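Local coordinates for glycerol dehydrogenase (PDB 1TA9), which catalyses the oxidation of glycerol, probably by NAD+ to dihydroxyacetone with zinc as cofactor, in the assimilation of glycerol, at residues B[77-82]-B[212-217]; B[94-99]-B[150-155]; B[241-246]-B[398-403]; B[310-315]-B[342-347]. All coordinates share one frame; numbering follows the deposited sequence.

Interaction 1. Residues B[77-82]-B[212-217]; sequences HAFTRS and FIDTDV
A helix N-cap that also ties down a distant loop is illustrated by Asp214, where strand 210-214 of the parallel sheet gives way to helix 215-220 and the carboxylate grips the 3-10 turn at 78-80. Three backbone N-H groups hold it. His77 N gives to Asp214 OD2 at 2.8 Å, and Phe79 N to Asp214 OD1 at 3.1 Å, each donor well out of the carboxylate plane. The capping bond, from Asp216 N to Asp214 OD2 at 2.9 Å, runs instead nearly along the C-O axis. With CG anti to the backbone N (chi1 -177°), Asp214 sends its acid group into the turn while its CB sits over the centre of the Phe79 ring, 3.4 Å from the centroid, in a CH-pi contact. Phe79 in turn directs its edge toward the face of Phe212, in an offset edge-to-face pair with planes 64° apart. Ser82 OG lies in plane at the Phe212 edge, 3.4 Å from CE2. Were Asp214 an alanine, the amides of His77, Phe79 and Asp216 would probably all lose the carboxylate that accepts from them, and the 3-10 turn would be less firmly fixed to the helix start. Asp216, beside the imidazole of His77, forms salt bridges with Arg76 and Arg220. Around this junction, helix 100-115 packs on Phe79 and Val217, while strands 71-75 and 172-176 lie against Phe212.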
loop_
_atom_site.group_PDB
_atom_site.type_symbol
_atom_site.label_atom_id
_atom_site.label_comp_id
_atom_site.label_asym_id
_atom_site.label_seq_id
_atom_site.Cartn_x
_atom_site.Cartn_y
_atom_site.Cartn_z
ATOM N N HIS B 77 -10.211 -8.977 43.002
ATOM C CA HIS B 77 -10.582 -8.860 44.413
ATOM C C HIS B 77 -11.736 -7.876 44.580
ATOM O O HIS B 77 -12.035 -7.436 45.688
ATOM C CB HIS B 77 -9.385 -8.394 45.251
ATOM C CG HIS B 77 -8.177 -9.269 45.114
ATOM N ND1 HIS B 77 -8.193 -10.610 45.426
ATOM C CD2 HIS B 77 -6.922 -8.996 44.685
ATOM C CE1 HIS B 77 -6.998 -11.127 45.195
ATOM N NE2 HIS B 77 -6.209 -10.169 44.744
ATOM N N ALA B 78 -12.393 -7.549 43.470
ATOM C CA ALA B 78 -13.504 -6.604 43.482
ATOM C C ALA B 78 -14.597 -6.945 44.488
ATOM O O ALA B 78 -15.205 -6.045 45.063
ATOM C CB ALA B 78 -14.104 -6.489 42.084
ATOM N N PHE B 79 -14.857 -8.232 44.705
ATOM C CA PHE B 79 -15.896 -8.617 45.654
ATOM C C PHE B 79 -15.621 -8.083 47.059
ATOM O O PHE B 79 -16.536 -7.994 47.873
ATOM C CB PHE B 79 -16.066 -10.141 45.713
ATOM C CG PHE B 79 -16.704 -10.740 44.483
ATOM C CD1 PHE B 79 -17.452 -9.956 43.608
ATOM C CD2 PHE B 79 -16.584 -12.102 44.221
ATOM C CE1 PHE B 79 -18.074 -10.522 42.489
ATOM C CE2 PHE B 79 -17.201 -12.675 43.109
ATOM C CZ PHE B 79 -17.950 -11.881 42.240
ATOM N N THR B 80 -14.369 -7.727 47.345
ATOM C CA THR B 80 -14.029 -7.192 48.664
ATOM C C THR B 80 -14.403 -5.717 48.740
ATOM O O THR B 80 -14.265 -5.085 49.786
ATOM C CB THR B 80 -12.522 -7.327 48.983
ATOM O OG1 THR B 80 -11.758 -6.536 48.064
ATOM C CG2 THR B 80 -12.085 -8.783 48.897
ATOM N N ARG B 81 -14.873 -5.180 47.619
ATOM C CA ARG B 81 -15.296 -3.785 47.524
ATOM C C ARG B 81 -16.769 -3.741 47.111
ATOM O O ARG B 81 -17.226 -2.765 46.523
ATOM C CB ARG B 81 -14.463 -3.040 46.470
ATOM C CG ARG B 81 -12.982 -2.907 46.787
ATOM C CD ARG B 81 -12.256 -2.114 45.702
ATOM N NE ARG B 81 -12.021 -2.898 44.492
ATOM C CZ ARG B 81 -11.088 -3.839 44.383
ATOM N NH1 ARG B 81 -10.300 -4.116 45.415
ATOM N NH2 ARG B 81 -10.933 -4.497 43.242
ATOM N N SER B 82 -17.508 -4.798 47.427
ATOM C CA SER B 82 -18.920 -4.890 47.062
ATOM C C SER B 82 -19.811 -3.720 47.477
ATOM O O SER B 82 -20.527 -3.162 46.647
ATOM C CB SER B 82 -19.519 -6.187 47.609
ATOM O OG SER B 82 -18.890 -7.320 47.039
ATOM N N PHE B 212 -21.175 -7.347 38.019
ATOM C CA PHE B 212 -20.038 -7.203 38.927
ATOM C C PHE B 212 -19.143 -8.432 38.808
ATOM O O PHE B 212 -19.563 -9.545 39.122
ATOM C CB PHE B 212 -20.618 -7.055 40.342
ATOM C CG PHE B 212 -19.623 -6.662 41.398
ATOM C CD1 PHE B 212 -18.565 -5.811 41.114
ATOM C CD2 PHE B 212 -19.794 -7.105 42.707
ATOM C CE1 PHE B 212 -17.687 -5.404 42.125
ATOM C CE2 PHE B 212 -18.926 -6.706 43.718
ATOM C CZ PHE B 212 -17.870 -5.853 43.426
ATOM N N ILE B 213 -17.910 -8.222 38.355
ATOM C CA ILE B 213 -16.978 -9.329 38.148
ATOM C C ILE B 213 -15.675 -9.214 38.920
ATOM O O ILE B 213 -14.976 -8.206 38.822
ATOM C CB ILE B 213 -16.600 -9.454 36.651
ATOM C CG1 ILE B 213 -17.862 -9.561 35.800
ATOM C CG2 ILE B 213 -15.697 -10.673 36.431
ATOM C CD1 ILE B 213 -17.588 -9.540 34.309
ATOM N N ASP B 214 -15.345 -10.257 39.678
ATOM C CA ASP B 214 -14.096 -10.288 40.428
ATOM C C ASP B 214 -13.164 -11.171 39.600
ATOM O O ASP B 214 -13.356 -12.382 39.506
ATOM C CB ASP B 214 -14.323 -10.883 41.823
ATOM C CG ASP B 214 -13.064 -10.866 42.684
ATOM O OD1 ASP B 214 -13.189 -10.695 43.918
ATOM O OD2 ASP B 214 -11.953 -11.036 42.136
ATOM N N THR B 215 -12.160 -10.556 38.983
ATOM C CA THR B 215 -11.245 -11.295 38.125
ATOM C C THR B 215 -10.307 -12.272 38.833
ATOM O O THR B 215 -9.654 -13.087 38.179
ATOM C CB THR B 215 -10.441 -10.331 37.240
ATOM O OG1 THR B 215 -9.854 -9.310 38.050
ATOM C CG2 THR B 215 -11.362 -9.680 36.209
ATOM N N ASP B 216 -10.235 -12.207 40.160
ATOM C CA ASP B 216 -9.391 -13.157 40.877
ATOM C C ASP B 216 -10.136 -14.485 40.861
ATOM O O ASP B 216 -9.534 -15.560 40.814
ATOM C CB ASP B 216 -9.140 -12.708 42.316
ATOM C CG ASP B 216 -8.114 -13.580 43.020
ATOM O OD1 ASP B 216 -8.508 -14.421 43.856
ATOM O OD2 ASP B 216 -6.909 -13.433 42.722
ATOM N N VAL B 217 -11.461 -14.404 40.898
ATOM C CA VAL B 217 -12.292 -15.600 40.850
ATOM C C VAL B 217 -12.229 -16.166 39.431
ATOM O O VAL B 217 -12.119 -17.379 39.230
ATOM C CB VAL B 217 -13.756 -15.274 41.191
ATOM C CG1 VAL B 217 -14.634 -16.505 40.970
ATOM C CG2 VAL B 217 -13.858 -14.797 42.634
#

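Interaction 2. Residues B[94-99]-B[150-155]; sequences AVVLAD and IGVGGG
Val96 and Ile150 lie on one face of a parallel strand pair, Leu97 and Gly151 on the other, and between them the facing peptide edges are joined by hydrogen bonds. On the Val96 face the aliphatic groups mesh: Val96 meets the Ile150 CD1 end through CG2, at 4.1 Å, and Val152 CG2 through CG1. Val96 has CG1 anti to its backbone N (chi1 177°), which sets its two methyls to reach a different neighbour each. Helix 100-115 covers this face, with Trp103 on Val96 and Ala98. At the edges, Ile150 N gives to Val95 O, Leu97 N to Ile150 O at 2.7 Å, and Val152 N to Leu97 O at 2.8 Å, the last two nearly straight. Toward the C-terminal ends water takes over from direct pairing. One molecule accepts from Asp99 N and donates to Val152 O, continuing the ladder by a bridge, and a second accepts from Gly154 N and donates to Asp99 OD1, 2.9 Å away. At Gly153 the backbone angles would jam any CB against the preceding carbonyl oxygen. Asp99 also caps helix 100-115 through Val102 N. Parallel strands followed at their C-terminal side by a helix-capping aspartate and a glycine-rich turn recall Rossmann-like dinucleotide-binding folds, consistent with Asp99 and Gly155 belonging to the probable NAD(+) site.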
loop_
_atom_site.group_PDB
_atom_site.type_symbol
_atom_site.label_atom_id
_atom_site.label_comp_id
_atom_site.label_asym_id
_atom_site.label_seq_id
_atom_site.Cartn_x
_atom_site.Cartn_y
_atom_site.Cartn_z
ATOM N N ALA B 94 -30.223 -6.849 51.325
ATOM C CA ALA B 94 -29.962 -7.478 50.036
ATOM C C ALA B 94 -29.999 -9.001 50.107
ATOM O O ALA B 94 -29.701 -9.597 51.143
ATOM C CB ALA B 94 -28.605 -7.020 49.504
ATOM N N VAL B 95 -30.374 -9.625 48.997
ATOM C CA VAL B 95 -30.419 -11.076 48.914
ATOM C C VAL B 95 -29.229 -11.531 48.082
ATOM O O VAL B 95 -28.953 -10.968 47.024
ATOM C CB VAL B 95 -31.719 -11.573 48.221
ATOM C CG1 VAL B 95 -31.580 -13.040 47.827
ATOM C CG2 VAL B 95 -32.906 -11.405 49.154
ATOM N N VAL B 96 -28.508 -12.533 48.572
ATOM C CA VAL B 96 -27.378 -13.067 47.829
ATOM C C VAL B 96 -27.717 -14.512 47.494
ATOM O O VAL B 96 -27.917 -15.339 48.387
ATOM C CB VAL B 96 -26.069 -13.004 48.642
ATOM C CG1 VAL B 96 -24.937 -13.652 47.852
ATOM C CG2 VAL B 96 -25.719 -11.556 48.941
ATOM N N LEU B 97 -27.802 -14.802 46.200
ATOM C CA LEU B 97 -28.144 -16.135 45.720
ATOM C C LEU B 97 -26.979 -16.807 45.004
ATOM O O LEU B 97 -26.401 -16.238 44.080
ATOM C CB LEU B 97 -29.332 -16.043 44.763
ATOM C CG LEU B 97 -29.796 -17.340 44.099
ATOM C CD1 LEU B 97 -30.381 -18.275 45.157
ATOM C CD2 LEU B 97 -30.828 -17.024 43.032
ATOM N N ALA B 98 -26.650 -18.026 45.426
ATOM C CA ALA B 98 -25.558 -18.784 44.816
ATOM C C ALA B 98 -25.646 -20.252 45.217
ATOM O O ALA B 98 -26.111 -20.568 46.311
ATOM C CB ALA B 98 -24.214 -18.208 45.251
ATOM N N ASP B 99 -25.215 -21.152 44.334
ATOM C CA ASP B 99 -25.244 -22.572 44.665
ATOM C C ASP B 99 -24.170 -22.791 45.728
ATOM O O ASP B 99 -23.366 -21.898 45.984
ATOM C CB ASP B 99 -24.992 -23.438 43.417
ATOM C CG ASP B 99 -23.596 -23.271 42.841
ATOM O OD1 ASP B 99 -23.415 -23.596 41.646
ATOM O OD2 ASP B 99 -22.679 -22.835 43.566
ATOM N N ILE B 150 -29.054 -10.250 44.428
ATOM C CA ILE B 150 -27.701 -10.460 43.929
ATOM C C ILE B 150 -27.459 -11.920 43.556
ATOM O O ILE B 150 -27.467 -12.800 44.421
ATOM C CB ILE B 150 -26.651 -10.057 44.985
ATOM C CG1 ILE B 150 -26.935 -8.644 45.495
ATOM C CG2 ILE B 150 -25.255 -10.131 44.380
ATOM C CD1 ILE B 150 -25.987 -8.188 46.593
ATOM N N GLY B 151 -27.244 -12.168 42.268
ATOM C CA GLY B 151 -26.982 -13.517 41.797
ATOM C C GLY B 151 -25.494 -13.713 41.571
ATOM O O GLY B 151 -24.873 -12.961 40.819
ATOM N N VAL B 152 -24.914 -14.721 42.217
ATOM C CA VAL B 152 -23.487 -14.987 42.085
ATOM C C VAL B 152 -23.228 -16.396 41.553
ATOM O O VAL B 152 -23.594 -17.379 42.195
ATOM C CB VAL B 152 -22.770 -14.843 43.452
ATOM C CG1 VAL B 152 -21.258 -14.891 43.257
ATOM C CG2 VAL B 152 -23.186 -13.550 44.130
ATOM N N GLY B 153 -22.599 -16.496 40.383
ATOM C CA GLY B 153 -22.309 -17.803 39.821
ATOM C C GLY B 153 -22.476 -17.928 38.317
ATOM O O GLY B 153 -22.161 -17.006 37.566
ATOM N N GLY B 154 -22.976 -19.080 37.879
ATOM C CA GLY B 154 -23.165 -19.319 36.458
ATOM C C GLY B 154 -24.524 -18.920 35.909
ATOM O O GLY B 154 -25.352 -18.342 36.614
ATOM N N GLY B 155 -24.747 -19.249 34.638
ATOM C CA GLY B 155 -25.992 -18.925 33.959
ATOM C C GLY B 155 -27.284 -19.221 34.695
ATOM O O GLY B 155 -28.167 -18.365 34.760
HETATM O O HOH W 1 -23.207 -21.484 39.678
HETATM O O HOH W 2 -24.126 -20.090 41.889
#

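Interaction 3. Residues B[241-246]-B[398-403]; sequences ESVIRS and IHNMSK
Ser246 and Ser402 meet where the end of helix 223-245 comes up against the loop before helix 407-428, and the close part of the contact is built round one hydroxyl. Ser246 OG accepts from Ser402 N at 3.0 Å and donates to Ser242 O at 2.7 Å. Its first torsion (chi1 -65°) sets OG beside its own backbone N, folded back over the last helical turn, so that the oxygen links helix end and loop. Ser246 CB presses on Asn400 O, 3.2 Å away, and Ser242 OG lies 3.1 Å from Met401 CG, where the methionine chain runs past it. On the loop side, Ser402 OG is hydrogen-bonded to Asn247 of the third subunit. This joins two parts of the helical C-terminal half of the enzyme, typical of the iron-containing alcohol dehydrogenase family, in which Asn400 ND2 also reaches Leu311 O just before helix 313-322, which carries the zinc ligand His315. Packing slackens at Val243, whose CG2 lies alongside Asn400 CB at 4.0 Å, the two side chains pointing the same way. Toward solvent, Arg245 leads away from the loop; its NE stands 3.4 Å from Glu241 OE2, well out of the guanidinium plane, which amounts to a charge attraction without a directed N-H.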
loop_
_atom_site.group_PDB
_atom_site.type_symbol
_atom_site.label_atom_id
_atom_site.label_comp_id
_atom_site.label_asym_id
_atom_site.label_seq_id
_atom_site.Cartn_x
_atom_site.Cartn_y
_atom_site.Cartn_z
ATOM N N GLU B 241 -23.250 -8.395 12.661
ATOM C CA GLU B 241 -23.047 -7.815 11.332
ATOM C C GLU B 241 -24.130 -8.343 10.384
ATOM O O GLU B 241 -24.630 -7.613 9.535
ATOM C CB GLU B 241 -21.659 -8.166 10.787
ATOM C CG GLU B 241 -20.541 -7.297 11.344
ATOM C CD GLU B 241 -20.646 -5.853 10.878
ATOM O OE1 GLU B 241 -20.738 -4.953 11.730
ATOM O OE2 GLU B 241 -20.633 -5.616 9.652
ATOM N N SER B 242 -24.487 -9.614 10.543
ATOM C CA SER B 242 -25.511 -10.244 9.708
ATOM C C SER B 242 -26.893 -9.630 9.936
ATOM O O SER B 242 -27.661 -9.444 8.993
ATOM C CB SER B 242 -25.567 -11.752 9.992
ATOM O OG SER B 242 -26.595 -12.368 9.235
ATOM N N VAL B 243 -27.213 -9.333 11.191
ATOM C CA VAL B 243 -28.501 -8.730 11.532
ATOM C C VAL B 243 -28.559 -7.299 11.001
ATOM O O VAL B 243 -29.554 -6.880 10.403
ATOM C CB VAL B 243 -28.716 -8.698 13.068
ATOM C CG1 VAL B 243 -29.984 -7.905 13.415
ATOM C CG2 VAL B 243 -28.820 -10.108 13.601
ATOM N N ILE B 244 -27.482 -6.551 11.222
ATOM C CA ILE B 244 -27.419 -5.165 10.768
ATOM C C ILE B 244 -27.460 -5.047 9.245
ATOM O O ILE B 244 -28.205 -4.235 8.700
ATOM C CB ILE B 244 -26.142 -4.470 11.297
ATOM C CG1 ILE B 244 -26.216 -4.353 12.821
ATOM C CG2 ILE B 244 -25.991 -3.082 10.669
ATOM C CD1 ILE B 244 -24.985 -3.738 13.455
ATOM N N ARG B 245 -26.666 -5.862 8.558
ATOM C CA ARG B 245 -26.631 -5.814 7.102
ATOM C C ARG B 245 -27.925 -6.306 6.465
ATOM O O ARG B 245 -28.215 -5.991 5.306
ATOM C CB ARG B 245 -25.429 -6.603 6.584
ATOM C CG ARG B 245 -24.113 -5.966 7.001
ATOM C CD ARG B 245 -22.914 -6.605 6.332
ATOM N NE ARG B 245 -21.743 -5.743 6.456
ATOM C CZ ARG B 245 -20.586 -5.958 5.836
ATOM N NH1 ARG B 245 -20.437 -7.017 5.047
ATOM N NH2 ARG B 245 -19.584 -5.101 5.993
ATOM N N SER B 246 -28.706 -7.072 7.221
ATOM C CA SER B 246 -29.985 -7.575 6.733
ATOM C C SER B 246 -31.085 -6.568 7.072
ATOM O O SER B 246 -32.242 -6.747 6.691
ATOM C CB SER B 246 -30.319 -8.924 7.383
ATOM O OG SER B 246 -29.399 -9.930 7.000
ATOM N N ILE B 398 -32.164 -17.211 13.343
ATOM C CA ILE B 398 -31.657 -17.351 11.982
ATOM C C ILE B 398 -32.528 -16.576 10.983
ATOM O O ILE B 398 -32.061 -16.180 9.917
ATOM C CB ILE B 398 -31.567 -18.847 11.568
ATOM C CG1 ILE B 398 -30.813 -18.976 10.245
ATOM C CG2 ILE B 398 -32.965 -19.453 11.439
ATOM C CD1 ILE B 398 -30.410 -20.396 9.917
ATOM N N HIS B 399 -33.782 -16.332 11.347
ATOM C CA HIS B 399 -34.690 -15.611 10.464
ATOM C C HIS B 399 -34.373 -14.121 10.339
ATOM O O HIS B 399 -35.002 -13.417 9.550
ATOM C CB HIS B 399 -36.128 -15.825 10.931
ATOM C CG HIS B 399 -36.532 -17.266 10.946
ATOM N ND1 HIS B 399 -36.591 -18.030 9.802
ATOM C CD2 HIS B 399 -36.830 -18.097 11.971
ATOM C CE1 HIS B 399 -36.907 -19.273 10.121
ATOM N NE2 HIS B 399 -37.056 -19.340 11.432
ATOM N N ASN B 400 -33.401 -13.638 11.113
ATOM C CA ASN B 400 -33.005 -12.230 11.028
ATOM C C ASN B 400 -32.152 -12.026 9.779
ATOM O O ASN B 400 -31.993 -10.904 9.302
ATOM C CB ASN B 400 -32.198 -11.794 12.263
ATOM C CG ASN B 400 -33.055 -11.661 13.507
ATOM O OD1 ASN B 400 -34.195 -11.205 13.440
ATOM N ND2 ASN B 400 -32.501 -12.043 14.656
ATOM N N MET B 401 -31.602 -13.118 9.253
ATOM C CA MET B 401 -30.769 -13.050 8.053
ATOM C C MET B 401 -31.633 -12.868 6.810
ATOM O O MET B 401 -32.707 -13.466 6.690
ATOM C CB MET B 401 -29.925 -14.324 7.914
ATOM C CG MET B 401 -28.890 -14.498 9.012
ATOM S SD MET B 401 -27.961 -16.039 8.907
ATOM C CE MET B 401 -26.837 -15.694 7.542
ATOM N N SER B 402 -31.170 -12.035 5.882
ATOM C CA SER B 402 -31.929 -11.800 4.659
ATOM C C SER B 402 -31.928 -13.065 3.794
ATOM O O SER B 402 -32.895 -13.330 3.080
ATOM C CB SER B 402 -31.347 -10.608 3.885
ATOM O OG SER B 402 -29.996 -10.828 3.526
ATOM N N LYS B 403 -30.849 -13.847 3.866
ATOM C CA LYS B 403 -30.760 -15.093 3.108
ATOM C C LYS B 403 -31.583 -16.140 3.864
ATOM O O LYS B 403 -31.470 -16.260 5.080
ATOM C CB LYS B 403 -29.302 -15.559 2.987
ATOM C CG LYS B 403 -29.111 -16.736 2.018
ATOM C CD LYS B 403 -27.649 -17.185 1.902
ATOM C CE LYS B 403 -26.766 -16.108 1.274
ATOM N NZ LYS B 403 -25.346 -16.559 1.135
#

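Interaction 4. Residues B[310-315]-B[342-347]; sequences GLAAAH and LVQVVL. With ZN (zinc ion), chain I.
With CG anti to the backbone N (chi1 179°) and the chain extended beyond it, Gln344 reaches out from helix 333-347 and delivers its carboxamide to the first turn of helix 313-322, at Ala313 and Ala314. Ala314 N gives to Gln344 OE1 at 2.9 Å, in the carbonyl plane and with an N-H...O angle of 157°. Through this bond a side-chain oxygen from another helix meets a helix start, just past the N-cap residue Ala312; Ala313 N lies 3.0 Å from the same Gln344 OE1. The shaft of the glutamine runs beside Ala313, whose CB stands 3.9 Å from Gln344 CG. Leu347 adds its CD1 to the same methyl, at 4.2 Å. At the other end of the amide, NE2 is held by Glu348, which fixes the flip that points OE1 at the helix. Replacing Gln344 with an alanine would probably deprive Ala314 N of its acceptor and Glu348 of its donor, and open a gap beside Ala313. His315, next after Ala314, turns away from helix 333-347 and binds zinc through NE2 at 2.2 Å, while Glu239 accepts from its ND1. Leu311 CD2 lies over one face of that imidazole. Asp232 and His333 share the metal, giving the Asp-His-His metal centre at the probable active site of this member of the iron-containing alcohol dehydrogenase family.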
loop_
_atom_site.group_PDB
_atom_site.type_symbol
_atom_site.label_atom_id
_atom_site.label_comp_id
_atom_site.label_asym_id
_atom_site.label_seq_id
_atom_site.Cartn_x
_atom_site.Cartn_y
_atom_site.Cartn_z
ATOM N N GLY B 310 -27.689 -8.294 17.295
ATOM C CA GLY B 310 -28.634 -9.390 17.254
ATOM C C GLY B 310 -27.995 -10.744 17.032
ATOM O O GLY B 310 -26.819 -10.838 16.675
ATOM N N LEU B 311 -28.781 -11.791 17.260
ATOM C CA LEU B 311 -28.330 -13.157 17.053
ATOM C C LEU B 311 -28.794 -13.556 15.657
ATOM O O LEU B 311 -29.754 -12.988 15.127
ATOM C CB LEU B 311 -28.946 -14.100 18.095
ATOM C CG LEU B 311 -28.607 -13.831 19.563
ATOM C CD1 LEU B 311 -29.251 -14.897 20.447
ATOM C CD2 LEU B 311 -27.088 -13.830 19.742
ATOM N N ALA B 312 -28.112 -14.522 15.059
ATOM C CA ALA B 312 -28.479 -14.970 13.725
ATOM C C ALA B 312 -28.441 -16.493 13.621
ATOM O O ALA B 312 -29.043 -17.192 14.438
ATOM C CB ALA B 312 -27.552 -14.333 12.687
ATOM N N ALA B 313 -27.730 -17.010 12.622
ATOM C CA ALA B 313 -27.655 -18.453 12.428
ATOM C C ALA B 313 -26.840 -19.195 13.483
ATOM O O ALA B 313 -27.253 -20.256 13.949
ATOM C CB ALA B 313 -27.105 -18.765 11.043
ATOM N N ALA B 314 -25.689 -18.644 13.856
ATOM C CA ALA B 314 -24.814 -19.294 14.831
ATOM C C ALA B 314 -25.545 -19.827 16.061
ATOM O O ALA B 314 -25.474 -21.018 16.364
ATOM C CB ALA B 314 -23.704 -18.339 15.260
ATOM N N HIS B 315 -26.251 -18.955 16.770
ATOM C CA HIS B 315 -26.963 -19.402 17.964
ATOM C C HIS B 315 -28.151 -20.303 17.667
ATOM O O HIS B 315 -28.466 -21.197 18.450
ATOM C CB HIS B 315 -27.383 -18.203 18.812
ATOM C CG HIS B 315 -26.302 -17.736 19.734
ATOM N ND1 HIS B 315 -25.134 -17.165 19.276
ATOM C CD2 HIS B 315 -26.169 -17.845 21.076
ATOM C CE1 HIS B 315 -24.324 -16.946 20.297
ATOM N NE2 HIS B 315 -24.929 -17.351 21.400
ATOM N N LEU B 342 -18.979 -21.204 12.584
ATOM C CA LEU B 342 -18.353 -21.677 11.355
ATOM C C LEU B 342 -19.446 -22.110 10.388
ATOM O O LEU B 342 -19.320 -21.938 9.174
ATOM C CB LEU B 342 -17.409 -22.851 11.633
ATOM C CG LEU B 342 -16.108 -22.528 12.380
ATOM C CD1 LEU B 342 -15.257 -23.793 12.484
ATOM C CD2 LEU B 342 -15.338 -21.437 11.644
ATOM N N VAL B 343 -20.522 -22.676 10.922
ATOM C CA VAL B 343 -21.625 -23.098 10.072
ATOM C C VAL B 343 -22.245 -21.853 9.436
ATOM O O VAL B 343 -22.591 -21.865 8.253
ATOM C CB VAL B 343 -22.713 -23.861 10.869
ATOM C CG1 VAL B 343 -23.857 -24.255 9.937
ATOM C CG2 VAL B 343 -22.110 -25.119 11.510
ATOM N N GLN B 344 -22.379 -20.774 10.208
ATOM C CA GLN B 344 -22.950 -19.551 9.640
ATOM C C GLN B 344 -22.043 -19.034 8.530
ATOM O O GLN B 344 -22.516 -18.475 7.544
ATOM C CB GLN B 344 -23.140 -18.445 10.693
ATOM C CG GLN B 344 -23.721 -17.168 10.057
ATOM C CD GLN B 344 -24.276 -16.168 11.053
ATOM O OE1 GLN B 344 -24.781 -16.542 12.113
ATOM N NE2 GLN B 344 -24.211 -14.883 10.700
ATOM N N VAL B 345 -20.737 -19.226 8.694
ATOM C CA VAL B 345 -19.769 -18.783 7.695
ATOM C C VAL B 345 -19.993 -19.532 6.387
ATOM O O VAL B 345 -19.816 -18.977 5.300
ATOM C CB VAL B 345 -18.320 -19.005 8.198
ATOM C CG1 VAL B 345 -17.340 -18.922 7.048
ATOM C CG2 VAL B 345 -17.984 -17.949 9.246
ATOM N N VAL B 346 -20.381 -20.798 6.496
ATOM C CA VAL B 346 -20.655 -21.597 5.315
ATOM C C VAL B 346 -21.953 -21.095 4.681
ATOM O O VAL B 346 -22.043 -20.949 3.460
ATOM C CB VAL B 346 -20.787 -23.098 5.680
ATOM C CG1 VAL B 346 -21.197 -23.909 4.458
ATOM C CG2 VAL B 346 -19.454 -23.607 6.223
ATOM N N LEU B 347 -22.954 -20.815 5.515
ATOM C CA LEU B 347 -24.237 -20.318 5.018
ATOM C C LEU B 347 -24.086 -18.927 4.400
ATOM O O LEU B 347 -24.818 -18.572 3.472
ATOM C CB LEU B 347 -25.271 -20.284 6.151
ATOM C CG LEU B 347 -25.670 -21.653 6.720
ATOM C CD1 LEU B 347 -26.649 -21.473 7.870
ATOM C CD2 LEU B 347 -26.301 -22.500 5.619
HETATM ZN ZN ZN I . -24.171 -17.188 23.455
#

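The four contacts divide between two halves of the subunit. Interactions 1 and 2 belong to the same parallel sheet, interaction 2 nested along the chain within the loop closed by interaction 1; both are buried, but the first relies on a carboxylate and aromatic rings at a strand-to-helix junction, the second on main-chain pairing, aliphatic methyls and water. Interactions 3 and 4 lie on the opposite side of the chain's centre, among helices. They touch directly, their centres about 10 Å apart. Interaction 4 is core packing next to the zinc site and uses an amide; interaction 3, only partly buried, depends on small hydroxyls and reaches two neighbouring subunits.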